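Local coordinates for protein Tetur07g02040 (Tetranychus urticae, PDB 6BDJ) that binds ferric iron and probably cleaves catechol-type aromatic rings between their two hydroxyl-bearing carbons, inserting both atoms of molecular oxygen, at residues Y45-D50 with M110-P115; Y86-Q89 with I95-G98; K78-A83 with L224-L229. One frame throughout, in Å; residues are numbered along the deposited sequence.

Contact 1 (Y45-D50 with M110-P115); sequences YFIEED and MYPKDP
The side chains of Tyr45 and Met110 run side by side in the same direction, and they meet where the thioether methyl of Met110 comes up against the tyrosine ring. CE of Met110 lies 4.1 Å from CE1 of Tyr45, approaching the ring at a slant. The methionine chain is bent at both chi2 (-77°) and chi3 (-73°), and these bends turn the terminal methyl toward CE1 of Tyr45. Ile47 and Pro112 make the second point of contact, with their side chains crossing at an angle. Here the end of the isoleucine does the touching: CD1 of Ile47 sits 3.9 Å from CB of Pro112 and 4.1 Å from CG of Pro112, at the CB-CG bond of the pyrrolidine ring. The CG1 branch is extended beyond CB, chi2 176°, and so carries CD1 across to the proline. Beside these apolar touches, water 1 joins the backbones, donating to Phe46 O at 2.8 Å and to Met110 O at 2.7 Å. The Tyr45 ring also meets the rings of Phe99 and of Tyr96, an iron ligand, which puts Tyr45, though not the Ile47-Pro112 pair, in the second shell of the iron. Two small apolar touches and one shared water thus join two irregular loops, and the water supplies the donor that two carbonyls, both acceptors, need between them.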
ATOM      1  N   TYR A  45      -9.780  -5.316   3.563  1.00 45.54           N
ATOM      2  CA  TYR A  45     -10.301  -4.564   2.424  1.00 45.03           C
ATOM      3  C   TYR A  45      -9.671  -4.824   1.072  1.00 46.07           C
ATOM      4  O   TYR A  45      -9.886  -4.024   0.135  1.00 43.88           O
ATOM      5  CB  TYR A  45     -10.303  -3.071   2.743  1.00 45.55           C
ATOM      6  CG  TYR A  45     -11.030  -2.744   4.041  1.00 48.07           C
ATOM      7  CD1 TYR A  45     -12.315  -3.228   4.295  1.00 49.99           C
ATOM      8  CD2 TYR A  45     -10.418  -1.980   5.020  1.00 52.05           C
ATOM      9  CE1 TYR A  45     -12.983  -2.913   5.466  1.00 54.73           C
ATOM     10  CE2 TYR A  45     -11.070  -1.663   6.216  1.00 55.05           C
ATOM     11  CZ  TYR A  45     -12.356  -2.126   6.430  1.00 56.56           C
ATOM     12  OH  TYR A  45     -12.990  -1.811   7.604  1.00 59.75           O
ATOM     13  N   PHE A  46      -8.975  -5.955   0.914  1.00 44.62           N
ATOM     14  CA  PHE A  46      -8.491  -6.325  -0.419  1.00 43.08           C
ATOM     15  C   PHE A  46      -9.665  -6.678  -1.292  1.00 43.80           C
ATOM     16  O   PHE A  46     -10.633  -7.318  -0.833  1.00 43.21           O
ATOM     17  CB  PHE A  46      -7.501  -7.486  -0.405  1.00 44.14           C
ATOM     18  CG  PHE A  46      -6.928  -7.811  -1.761  1.00 44.49           C
ATOM     19  CD1 PHE A  46      -6.262  -6.838  -2.512  1.00 43.66           C
ATOM     20  CD2 PHE A  46      -7.076  -9.083  -2.315  1.00 45.18           C
ATOM     21  CE1 PHE A  46      -5.762  -7.132  -3.773  1.00 43.22           C
ATOM     22  CE2 PHE A  46      -6.567  -9.382  -3.552  1.00 44.66           C
ATOM     23  CZ  PHE A  46      -5.912  -8.417  -4.295  1.00 44.10           C
ATOM     24  N   ILE A  47      -9.583  -6.241  -2.557  1.00 42.44           N
ATOM     25  CA  ILE A  47     -10.568  -6.581  -3.577  1.00 43.96           C
ATOM     26  C   ILE A  47      -9.781  -7.102  -4.755  1.00 43.95           C
ATOM     27  O   ILE A  47      -9.015  -6.379  -5.391  1.00 40.86           O
ATOM     28  CB  ILE A  47     -11.434  -5.390  -4.006  1.00 43.45           C
ATOM     29  CG1 ILE A  47     -12.278  -4.909  -2.833  1.00 45.04           C
ATOM     30  CG2 ILE A  47     -12.390  -5.802  -5.132  1.00 43.79           C
ATOM     31  CD1 ILE A  47     -13.111  -3.653  -3.117  1.00 46.07           C
ATOM     32  N   GLU A  48      -9.984  -8.377  -5.027  1.00 46.35           N
ATOM     33  CA  GLU A  48      -9.186  -9.081  -6.001  1.00 47.42           C
ATOM     34  C   GLU A  48      -9.760  -8.851  -7.394  1.00 47.35           C
ATOM     35  O   GLU A  48     -10.576  -9.621  -7.882  1.00 50.81           O
ATOM     36  CB  GLU A  48      -9.099 -10.564  -5.664  1.00 49.22           C
ATOM     37  CG  GLU A  48      -8.024 -11.232  -6.504  1.00 53.91           C
ATOM     38  CD  GLU A  48      -7.691 -12.671  -6.106  1.00 57.61           C
ATOM     39  OE1 GLU A  48      -8.265 -13.223  -5.135  1.00 59.35           O
ATOM     40  OE2 GLU A  48      -6.821 -13.230  -6.799  1.00 59.52           O
ATOM     41  N   GLU A  49      -9.327  -7.764  -8.007  1.00 46.24           N
ATOM     42  CA  GLU A  49      -9.767  -7.342  -9.339  1.00 46.92           C
ATOM     43  C   GLU A  49      -8.595  -6.745 -10.075  1.00 44.85           C
ATOM     44  O   GLU A  49      -7.839  -5.978  -9.506  1.00 43.75           O
ATOM     45  CB  GLU A  49     -10.886  -6.293  -9.236  1.00 47.77           C
ATOM     46  CG  GLU A  49     -12.266  -6.857  -8.852  1.00 50.15           C
ATOM     47  CD  GLU A  49     -13.293  -5.759  -8.581  1.00 50.93           C
ATOM     48  OE1 GLU A  49     -12.935  -4.562  -8.696  1.00 50.42           O
ATOM     49  OE2 GLU A  49     -14.450  -6.074  -8.201  1.00 52.54           O
ATOM     50  N   ASP A  50      -8.481  -7.090 -11.359  1.00 46.42           N
ATOM     51  CA  ASP A  50      -7.538  -6.466 -12.269  1.00 46.65           C
ATOM     52  C   ASP A  50      -8.111  -5.089 -12.642  1.00 45.01           C
ATOM     53  O   ASP A  50      -9.053  -4.979 -13.429  1.00 43.85           O
ATOM     54  CB  ASP A  50      -7.346  -7.313 -13.541  1.00 49.12           C
ATOM     55  CG  ASP A  50      -6.501  -8.589 -13.298  1.00 53.09           C
ATOM     56  OD1 ASP A  50      -6.158  -8.897 -12.132  1.00 50.52           O
ATOM     57  OD2 ASP A  50      -6.193  -9.305 -14.280  1.00 57.85           O
ATOM     58  N   MET A 110     -14.903 -10.979   3.526  1.00 87.45           N
ATOM     59  CA  MET A 110     -15.519  -9.662   3.435  1.00 83.13           C
ATOM     60  C   MET A 110     -15.827  -9.351   1.983  1.00 78.84           C
ATOM     61  O   MET A 110     -14.949  -9.479   1.114  1.00 77.43           O
ATOM     62  CB  MET A 110     -14.548  -8.606   3.966  1.00 80.60           C
ATOM     63  CG  MET A 110     -14.372  -8.648   5.464  1.00 80.66           C
ATOM     64  SD  MET A 110     -15.751  -7.910   6.323  1.00 82.24           S
ATOM     65  CE  MET A 110     -15.483  -6.166   5.996  1.00 83.24           C
ATOM     66  N   TYR A 111     -17.064  -8.925   1.735  1.00 78.04           N
ATOM     67  CA  TYR A 111     -17.504  -8.552   0.383  1.00 76.59           C
ATOM     68  C   TYR A 111     -17.901  -7.081   0.261  1.00 70.06           C
ATOM     69  O   TYR A 111     -18.696  -6.597   1.062  1.00 69.39           O
ATOM     70  CB  TYR A 111     -18.647  -9.450  -0.058  1.00 83.40           C
ATOM     71  CG  TYR A 111     -18.196 -10.884  -0.189  1.00 89.67           C
ATOM     72  CD1 TYR A 111     -17.336 -11.281  -1.224  1.00 89.51           C
ATOM     73  CD2 TYR A 111     -18.601 -11.844   0.738  1.00 94.37           C
ATOM     74  CE1 TYR A 111     -16.902 -12.589  -1.327  1.00 92.91           C
ATOM     75  CE2 TYR A 111     -18.184 -13.167   0.626  1.00 98.04           C
ATOM     76  CZ  TYR A 111     -17.340 -13.531  -0.406  1.00 97.18           C
ATOM     77  OH  TYR A 111     -16.928 -14.841  -0.503  1.00101.14           O
ATOM     78  N   PRO A 112     -17.332  -6.371  -0.743  1.00 64.08           N
ATOM     79  CA  PRO A 112     -17.631  -4.955  -0.958  1.00 62.04           C
ATOM     80  C   PRO A 112     -19.088  -4.728  -1.340  1.00 62.62           C
ATOM     81  O   PRO A 112     -19.661  -5.553  -2.012  1.00 61.34           O
ATOM     82  CB  PRO A 112     -16.739  -4.603  -2.148  1.00 58.20           C
ATOM     83  CG  PRO A 112     -16.574  -5.868  -2.888  1.00 57.91           C
ATOM     84  CD  PRO A 112     -16.442  -6.879  -1.814  1.00 60.98           C
ATOM     85  N   LYS A 113     -19.673  -3.628  -0.894  1.00 64.46           N
ATOM     86  CA  LYS A 113     -21.097  -3.353  -1.138  1.00 67.88           C
ATOM     87  C   LYS A 113     -21.280  -2.325  -2.247  1.00 64.54           C
ATOM     88  O   LYS A 113     -22.141  -2.487  -3.093  1.00 67.69           O
ATOM     89  CB  LYS A 113     -21.803  -2.908   0.150  1.00 74.10           C
ATOM     90  CG  LYS A 113     -22.103  -4.046   1.132  1.00 78.00           C
ATOM     91  CD  LYS A 113     -23.162  -5.033   0.615  1.00 81.81           C
ATOM     92  CE  LYS A 113     -23.566  -6.090   1.654  1.00 86.49           C
ATOM     93  NZ  LYS A 113     -22.426  -6.652   2.460  1.00 86.05           N
ATOM     94  N   ASP A 114     -20.444  -1.293  -2.258  1.00 58.11           N
ATOM     95  CA  ASP A 114     -20.456  -0.309  -3.329  1.00 53.63           C
ATOM     96  C   ASP A 114     -19.492  -0.679  -4.484  1.00 48.92           C
ATOM     97  O   ASP A 114     -18.526  -1.407  -4.277  1.00 48.86           O
ATOM     98  CB  ASP A 114     -20.183   1.079  -2.737  1.00 51.92           C
ATOM     99  CG  ASP A 114     -18.781   1.249  -2.258  1.00 49.96           C
ATOM    100  OD1 ASP A 114     -17.914   1.523  -3.110  1.00 46.35           O
ATOM    101  OD2 ASP A 114     -18.548   1.136  -1.018  1.00 50.20           O
ATOM    102  N   PRO A 115     -19.759  -0.181  -5.699  1.00 44.49           N
ATOM    103  CA  PRO A 115     -18.898  -0.512  -6.826  1.00 41.45           C
ATOM    104  C   PRO A 115     -17.699   0.408  -7.009  1.00 38.08           C
ATOM    105  O   PRO A 115     -16.992   0.259  -7.972  1.00 37.37           O
ATOM    106  CB  PRO A 115     -19.844  -0.326  -8.039  1.00 43.93           C
ATOM    107  CG  PRO A 115     -20.750   0.787  -7.612  1.00 45.15           C
ATOM    108  CD  PRO A 115     -20.960   0.568  -6.130  1.00 46.13           C
TER
HETATM  109  O   HOH W   1     -13.253  -8.241  -0.641  1.00 49.13           O

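Contact 2 (Y86-Q89 with I95-G98); sequences YIWQ and IYSG. With FE (Fe (III) ion), chain C.
Ile95 opens the segment with little more than its backbone near Gln89, its side chain starting off away from the strand, while its N-H is hydrogen-bonded to Asp91 OD1. Tyr96 carries the contact. Its side chain crosses that of Trp88 obliquely, and the CD1-CE1 part of the phenol ring lies at a slant against the Gln89 backbone just after the strand: CE1 of Tyr96 is 3.5 Å from the carbonyl carbon C of Gln89 and 3.9 Å from CD1 of Trp88. The indole reaches this place because CG of Trp88 stands between its own backbone N and carbonyl carbon, chi1 67°. Beyond the ring, OH of Tyr96 binds the iron(III) ion at 1.9 Å, and water 3 is a further ligand at 2.2 Å from the iron. His147 and His149 supply the remaining protein ligands in this model; Tyr141 is also an iron ligand of this protein but does not bind the metal in this chain. Two tyrosines and two histidines on ferric iron are characteristic of intradiol dioxygenases. At Ser97 the link becomes polar, since water 2 accepts from Ser97 N at 2.9 Å and donates to Gln89 O at 2.8 Å. Gly98 has a positive phi of 90°, a conformation that suits glycine, and its N-H is hydrogen-bonded to Asp114 OD1. The Gln89 amide turns elsewhere, to Thr135 OG1 and Leu136 O. Trp88 stacks on His149, and strand 84-88 is flanked in the sheet by strands 148-154 and 120-124, with the Tyr96 loop lying past its C-terminal end.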
ATOM      1  N   TYR A  86      -0.563  -5.176  -6.660  1.00 40.54           N
ATOM      2  CA  TYR A  86      -1.742  -4.464  -6.263  1.00 39.83           C
ATOM      3  C   TYR A  86      -1.457  -3.515  -5.119  1.00 40.81           C
ATOM      4  O   TYR A  86      -0.796  -3.885  -4.165  1.00 41.25           O
ATOM      5  CB  TYR A  86      -2.788  -5.428  -5.743  1.00 39.81           C
ATOM      6  CG  TYR A  86      -3.275  -6.490  -6.687  1.00 41.62           C
ATOM      7  CD1 TYR A  86      -2.471  -7.591  -6.987  1.00 45.17           C
ATOM      8  CD2 TYR A  86      -4.553  -6.433  -7.260  1.00 41.61           C
ATOM      9  CE1 TYR A  86      -2.910  -8.600  -7.822  1.00 46.93           C
ATOM     10  CE2 TYR A  86      -5.001  -7.445  -8.115  1.00 43.59           C
ATOM     11  CZ  TYR A  86      -4.168  -8.532  -8.377  1.00 46.64           C
ATOM     12  OH  TYR A  86      -4.560  -9.583  -9.176  1.00 50.42           O
ATOM     13  N   ILE A  87      -1.984  -2.302  -5.172  1.00 40.62           N
ATOM     14  CA  ILE A  87      -2.075  -1.467  -3.979  1.00 41.52           C
ATOM     15  C   ILE A  87      -3.498  -1.053  -3.717  1.00 40.89           C
ATOM     16  O   ILE A  87      -4.340  -1.031  -4.614  1.00 42.53           O
ATOM     17  CB  ILE A  87      -1.145  -0.244  -4.028  1.00 43.41           C
ATOM     18  CG1 ILE A  87      -1.495   0.701  -5.182  1.00 43.61           C
ATOM     19  CG2 ILE A  87       0.298  -0.709  -4.229  1.00 45.43           C
ATOM     20  CD1 ILE A  87      -0.741   2.016  -5.063  1.00 45.43           C
ATOM     21  N   TRP A  88      -3.766  -0.783  -2.449  1.00 41.70           N
ATOM     22  CA  TRP A  88      -5.012  -0.190  -2.033  1.00 41.13           C
ATOM     23  C   TRP A  88      -4.798   0.563  -0.751  1.00 43.58           C
ATOM     24  O   TRP A  88      -3.919   0.233   0.070  1.00 40.62           O
ATOM     25  CB  TRP A  88      -6.161  -1.212  -1.912  1.00 41.21           C
ATOM     26  CG  TRP A  88      -6.030  -2.267  -0.778  1.00 42.04           C
ATOM     27  CD1 TRP A  88      -6.799  -2.377   0.369  1.00 41.66           C
ATOM     28  CD2 TRP A  88      -5.143  -3.379  -0.756  1.00 40.48           C
ATOM     29  NE1 TRP A  88      -6.424  -3.480   1.093  1.00 43.51           N
ATOM     30  CE2 TRP A  88      -5.400  -4.107   0.442  1.00 42.65           C
ATOM     31  CE3 TRP A  88      -4.133  -3.822  -1.607  1.00 39.85           C
ATOM     32  CZ2 TRP A  88      -4.685  -5.263   0.789  1.00 42.25           C
ATOM     33  CZ3 TRP A  88      -3.430  -4.979  -1.262  1.00 39.73           C
ATOM     34  CH2 TRP A  88      -3.712  -5.680  -0.078  1.00 40.40           C
ATOM     35  N   GLN A  89      -5.581   1.624  -0.602  1.00 42.49           N
ATOM     36  CA  GLN A  89      -5.377   2.559   0.493  1.00 44.56           C
ATOM     37  C   GLN A  89      -6.675   3.336   0.746  1.00 44.51           C
ATOM     38  O   GLN A  89      -7.525   3.457  -0.127  1.00 42.30           O
ATOM     39  CB  GLN A  89      -4.251   3.518   0.142  1.00 47.27           C
ATOM     40  CG  GLN A  89      -4.612   4.486  -0.972  1.00 49.81           C
ATOM     41  CD  GLN A  89      -3.489   5.420  -1.366  1.00 51.28           C
ATOM     42  OE1 GLN A  89      -2.539   5.023  -2.025  1.00 52.03           O
ATOM     43  NE2 GLN A  89      -3.626   6.682  -1.007  1.00 54.77           N
ATOM     44  N   ILE A  95     -11.622   6.331   4.254  1.00 60.94           N
ATOM     45  CA  ILE A  95     -12.598   5.455   3.620  1.00 59.35           C
ATOM     46  C   ILE A  95     -11.928   4.605   2.535  1.00 54.32           C
ATOM     47  O   ILE A  95     -11.109   5.105   1.770  1.00 54.89           O
ATOM     48  CB  ILE A  95     -13.720   6.287   2.965  1.00 60.85           C
ATOM     49  CG1 ILE A  95     -14.493   7.109   4.006  1.00 66.63           C
ATOM     50  CG2 ILE A  95     -14.695   5.401   2.218  1.00 58.34           C
ATOM     51  CD1 ILE A  95     -15.026   6.340   5.214  1.00 70.32           C
ATOM     52  N   TYR A  96     -12.268   3.321   2.516  1.00 49.71           N
ATOM     53  CA  TYR A  96     -11.840   2.408   1.479  1.00 47.07           C
ATOM     54  C   TYR A  96     -12.975   2.232   0.485  1.00 45.82           C
ATOM     55  O   TYR A  96     -14.109   1.964   0.877  1.00 44.35           O
ATOM     56  CB  TYR A  96     -11.518   1.043   2.060  1.00 47.53           C
ATOM     57  CG  TYR A  96     -10.176   0.983   2.748  1.00 47.80           C
ATOM     58  CD1 TYR A  96      -9.043   0.696   2.037  1.00 46.88           C
ATOM     59  CD2 TYR A  96     -10.058   1.245   4.107  1.00 50.09           C
ATOM     60  CE1 TYR A  96      -7.799   0.619   2.657  1.00 51.45           C
ATOM     61  CE2 TYR A  96      -8.823   1.172   4.751  1.00 53.67           C
ATOM     62  CZ  TYR A  96      -7.690   0.849   4.019  1.00 52.77           C
ATOM     63  OH  TYR A  96      -6.476   0.817   4.637  1.00 57.67           O
ATOM     64  N   SER A  97     -12.637   2.346  -0.801  1.00 46.23           N
ATOM     65  CA  SER A  97     -13.569   2.108  -1.901  1.00 43.54           C
ATOM     66  C   SER A  97     -14.041   0.673  -1.857  1.00 45.41           C
ATOM     67  O   SER A  97     -13.269  -0.221  -1.517  1.00 44.76           O
ATOM     68  CB  SER A  97     -12.928   2.437  -3.225  1.00 41.72           C
ATOM     69  OG  SER A  97     -11.850   1.594  -3.607  1.00 38.87           O
ATOM     70  N   GLY A  98     -15.338   0.482  -2.087  1.00 44.34           N
ATOM     71  CA  GLY A  98     -15.972  -0.795  -1.871  1.00 44.59           C
ATOM     72  C   GLY A  98     -16.538  -1.023  -0.482  1.00 47.89           C
ATOM     73  O   GLY A  98     -17.441  -1.851  -0.312  1.00 48.17           O
TER
HETATM   74 FE    FE C 301      -5.828  -0.556   5.847  1.00 69.11          FE
HETATM   75  O   HOH W   2      -9.795   2.660  -1.506  1.00 47.20           O
HETATM   76  O   HOH W   3      -7.118  -2.280   6.088  1.00 52.31           O

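Contact 3 (K78-A83 with L224-L229); sequences KPIKGA and LAINPL
Ile80 and Ile226 form the tight part of this contact, their side chains crossing at an angle with methyl against methylene. CD1 of Ile80 lies 3.7 Å from CG1 of Ile226 and 3.9 Å from CD1 of Ile226, so one methyl rests against the ethyl arm of its partner. The Ile80 chain is extended from CB outward, chi2 -178°, which carries that methyl to Ile226. The same Ile80 methyl also approaches Pro228, with its CD1 4.1 Å from CD of the proline. Ile226 closes strand 218-226 of the mixed beta sheet, whereas Ile80 belongs to the loop between strands 64-73 and 84-88, so the pair joins that connection to the end of a strand. Ile226 also packs on Ile152 of strand 148-154, and the strands around it belong to the beta sandwich probably shared with other intradiol dioxygenases, while Pro228 touches Asp73 and Ala154. Away from this apolar patch the segments are looser. Gly82 and Leu229 are exposed, and the side chains of Lys78, Lys81 and Leu229 are not modelled beyond CB. A weak hydrogen bond of 3.4 Å from Leu229 N to Asn227 OD1 lies within the 224-229 segment.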
ATOM      1  N   LYS A  78      18.156 -10.241  -8.312  1.00 95.85           N
ATOM      2  CA  LYS A  78      17.872  -9.756  -9.656  1.00 97.21           C
ATOM      3  C   LYS A  78      16.424  -9.251  -9.685  1.00 92.21           C
ATOM      4  O   LYS A  78      15.580  -9.755  -8.934  1.00 87.77           O
ATOM      5  CB  LYS A  78      18.049 -10.883 -10.681  1.00100.14           C
ATOM      6  N   PRO A  79      16.118  -8.261 -10.547  1.00 92.12           N
ATOM      7  CA  PRO A  79      14.731  -7.789 -10.620  1.00 88.78           C
ATOM      8  C   PRO A  79      13.749  -8.857 -11.092  1.00 88.30           C
ATOM      9  O   PRO A  79      14.127  -9.755 -11.843  1.00 93.51           O
ATOM     10  CB  PRO A  79      14.791  -6.636 -11.629  1.00 90.13           C
ATOM     11  CG  PRO A  79      16.217  -6.254 -11.693  1.00 94.09           C
ATOM     12  CD  PRO A  79      16.990  -7.507 -11.457  1.00 96.46           C
ATOM     13  N   ILE A  80      12.511  -8.760 -10.622  1.00 84.04           N
ATOM     14  CA  ILE A  80      11.468  -9.703 -10.995  1.00 82.67           C
ATOM     15  C   ILE A  80      10.566  -9.042 -12.019  1.00 80.82           C
ATOM     16  O   ILE A  80       9.995  -7.967 -11.757  1.00 76.07           O
ATOM     17  CB  ILE A  80      10.609 -10.127  -9.799  1.00 82.00           C
ATOM     18  CG1 ILE A  80      11.498 -10.668  -8.684  1.00 83.91           C
ATOM     19  CG2 ILE A  80       9.609 -11.198 -10.232  1.00 82.41           C
ATOM     20  CD1 ILE A  80      10.740 -11.172  -7.473  1.00 82.10           C
ATOM     21  N   LYS A  81      10.407  -9.722 -13.148  1.00 81.70           N
ATOM     22  CA  LYS A  81       9.646  -9.244 -14.266  1.00 79.89           C
ATOM     23  C   LYS A  81       8.304  -9.990 -14.300  1.00 76.87           C
ATOM     24  O   LYS A  81       8.216 -11.181 -13.877  1.00 79.10           O
ATOM     25  CB  LYS A  81      10.481  -9.496 -15.546  1.00 85.47           C
ATOM     26  N   GLY A  82       7.250  -9.276 -14.738  1.00 72.48           N
ATOM     27  CA  GLY A  82       5.915  -9.894 -14.873  1.00 70.46           C
ATOM     28  C   GLY A  82       5.063 -10.061 -13.622  1.00 66.84           C
ATOM     29  O   GLY A  82       3.963 -10.613 -13.709  1.00 66.21           O
ATOM     30  N   ALA A  83       5.544  -9.597 -12.467  1.00 65.25           N
ATOM     31  CA  ALA A  83       4.787  -9.726 -11.216  1.00 63.22           C
ATOM     32  C   ALA A  83       3.659  -8.677 -11.177  1.00 61.49           C
ATOM     33  O   ALA A  83       3.892  -7.504 -11.496  1.00 61.50           O
ATOM     34  CB  ALA A  83       5.703  -9.539 -10.011  1.00 61.90           C
ATOM     35  N   LEU A 224      11.801  -3.398  -2.661  1.00 70.78           N
ATOM     36  CA  LEU A 224      11.400  -4.659  -2.004  1.00 69.74           C
ATOM     37  C   LEU A 224      12.154  -5.870  -2.552  1.00 68.61           C
ATOM     38  O   LEU A 224      12.446  -5.961  -3.755  1.00 70.49           O
ATOM     39  CB  LEU A 224       9.879  -4.892  -2.150  1.00 67.26           C
ATOM     40  CG  LEU A 224       8.968  -3.823  -1.530  1.00 66.55           C
ATOM     41  CD1 LEU A 224       7.529  -3.904  -2.023  1.00 65.55           C
ATOM     42  CD2 LEU A 224       9.022  -3.860  -0.009  1.00 66.63           C
ATOM     43  N   ALA A 225      12.475  -6.783  -1.638  1.00 70.28           N
ATOM     44  CA  ALA A 225      12.997  -8.103  -1.962  1.00 68.90           C
ATOM     45  C   ALA A 225      11.960  -9.117  -1.514  1.00 66.04           C
ATOM     46  O   ALA A 225      11.633  -9.191  -0.332  1.00 67.45           O
ATOM     47  CB  ALA A 225      14.310  -8.346  -1.247  1.00 71.95           C
ATOM     48  N   ILE A 226      11.437  -9.888  -2.450  1.00 65.78           N
ATOM     49  CA  ILE A 226      10.422 -10.893  -2.138  1.00 65.38           C
ATOM     50  C   ILE A 226      10.859 -12.284  -2.612  1.00 67.93           C
ATOM     51  O   ILE A 226      11.930 -12.446  -3.168  1.00 70.59           O
ATOM     52  CB  ILE A 226       9.052 -10.502  -2.749  1.00 65.22           C
ATOM     53  CG1 ILE A 226       9.129 -10.383  -4.274  1.00 67.27           C
ATOM     54  CG2 ILE A 226       8.546  -9.191  -2.158  1.00 61.50           C
ATOM     55  CD1 ILE A 226       7.812 -10.768  -4.894  1.00 67.42           C
ATOM     56  N   ASN A 227      10.022 -13.273  -2.349  1.00 67.78           N
ATOM     57  CA  ASN A 227      10.266 -14.643  -2.715  1.00 70.14           C
ATOM     58  C   ASN A 227       9.143 -15.128  -3.611  1.00 72.24           C
ATOM     59  O   ASN A 227       8.057 -15.408  -3.121  1.00 70.97           O
ATOM     60  CB  ASN A 227      10.331 -15.488  -1.436  1.00 70.59           C
ATOM     61  CG  ASN A 227      10.797 -16.907  -1.706  1.00 73.11           C
ATOM     62  OD1 ASN A 227      11.034 -17.296  -2.854  1.00 76.01           O
ATOM     63  ND2 ASN A 227      10.905 -17.689  -0.663  1.00 72.08           N
ATOM     64  N   PRO A 228       9.389 -15.236  -4.939  1.00 79.68           N
ATOM     65  CA  PRO A 228       8.299 -15.630  -5.864  1.00 79.47           C
ATOM     66  C   PRO A 228       7.764 -17.057  -5.700  1.00 82.13           C
ATOM     67  O   PRO A 228       6.674 -17.347  -6.208  1.00 82.09           O
ATOM     68  CB  PRO A 228       8.912 -15.444  -7.263  1.00 82.61           C
ATOM     69  CG  PRO A 228      10.368 -15.390  -7.060  1.00 84.99           C
ATOM     70  CD  PRO A 228      10.619 -14.892  -5.667  1.00 82.32           C
ATOM     71  N   LEU A 229       8.514 -17.924  -5.017  1.00 83.73           N
ATOM     72  CA  LEU A 229       8.050 -19.277  -4.711  1.00 88.70           C
ATOM     73  C   LEU A 229       7.201 -19.293  -3.444  1.00 88.53           C
ATOM     74  O   LEU A 229       6.416 -20.223  -3.242  1.00 93.50           O
ATOM     75  CB  LEU A 229       9.228 -20.248  -4.544  1.00 89.99           C
TER

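Contacts 1 and 2 are neighbours, their centres 9 Å apart, and they touch, probably also by a hydrogen bond from Lys113 N to Gly98 O. Along the chain, the segments 86-89 and 95-98 fall between the two segments of contact 1 and also between those of contact 3, whose segment 78-83 runs almost directly into strand 84-88. Contact 3 lies about 25 Å from contact 1 and 23 Å from contact 2, centre to centre, across the middle of the chain from contact 2. Its segments alternate in sequence with those of contact 1, while contacts 2 and 3 reach the same mixed sheet. Contacts 1 and 2 together lie by the iron site, on the same side of the chain's centre, while contact 3 lies away from it.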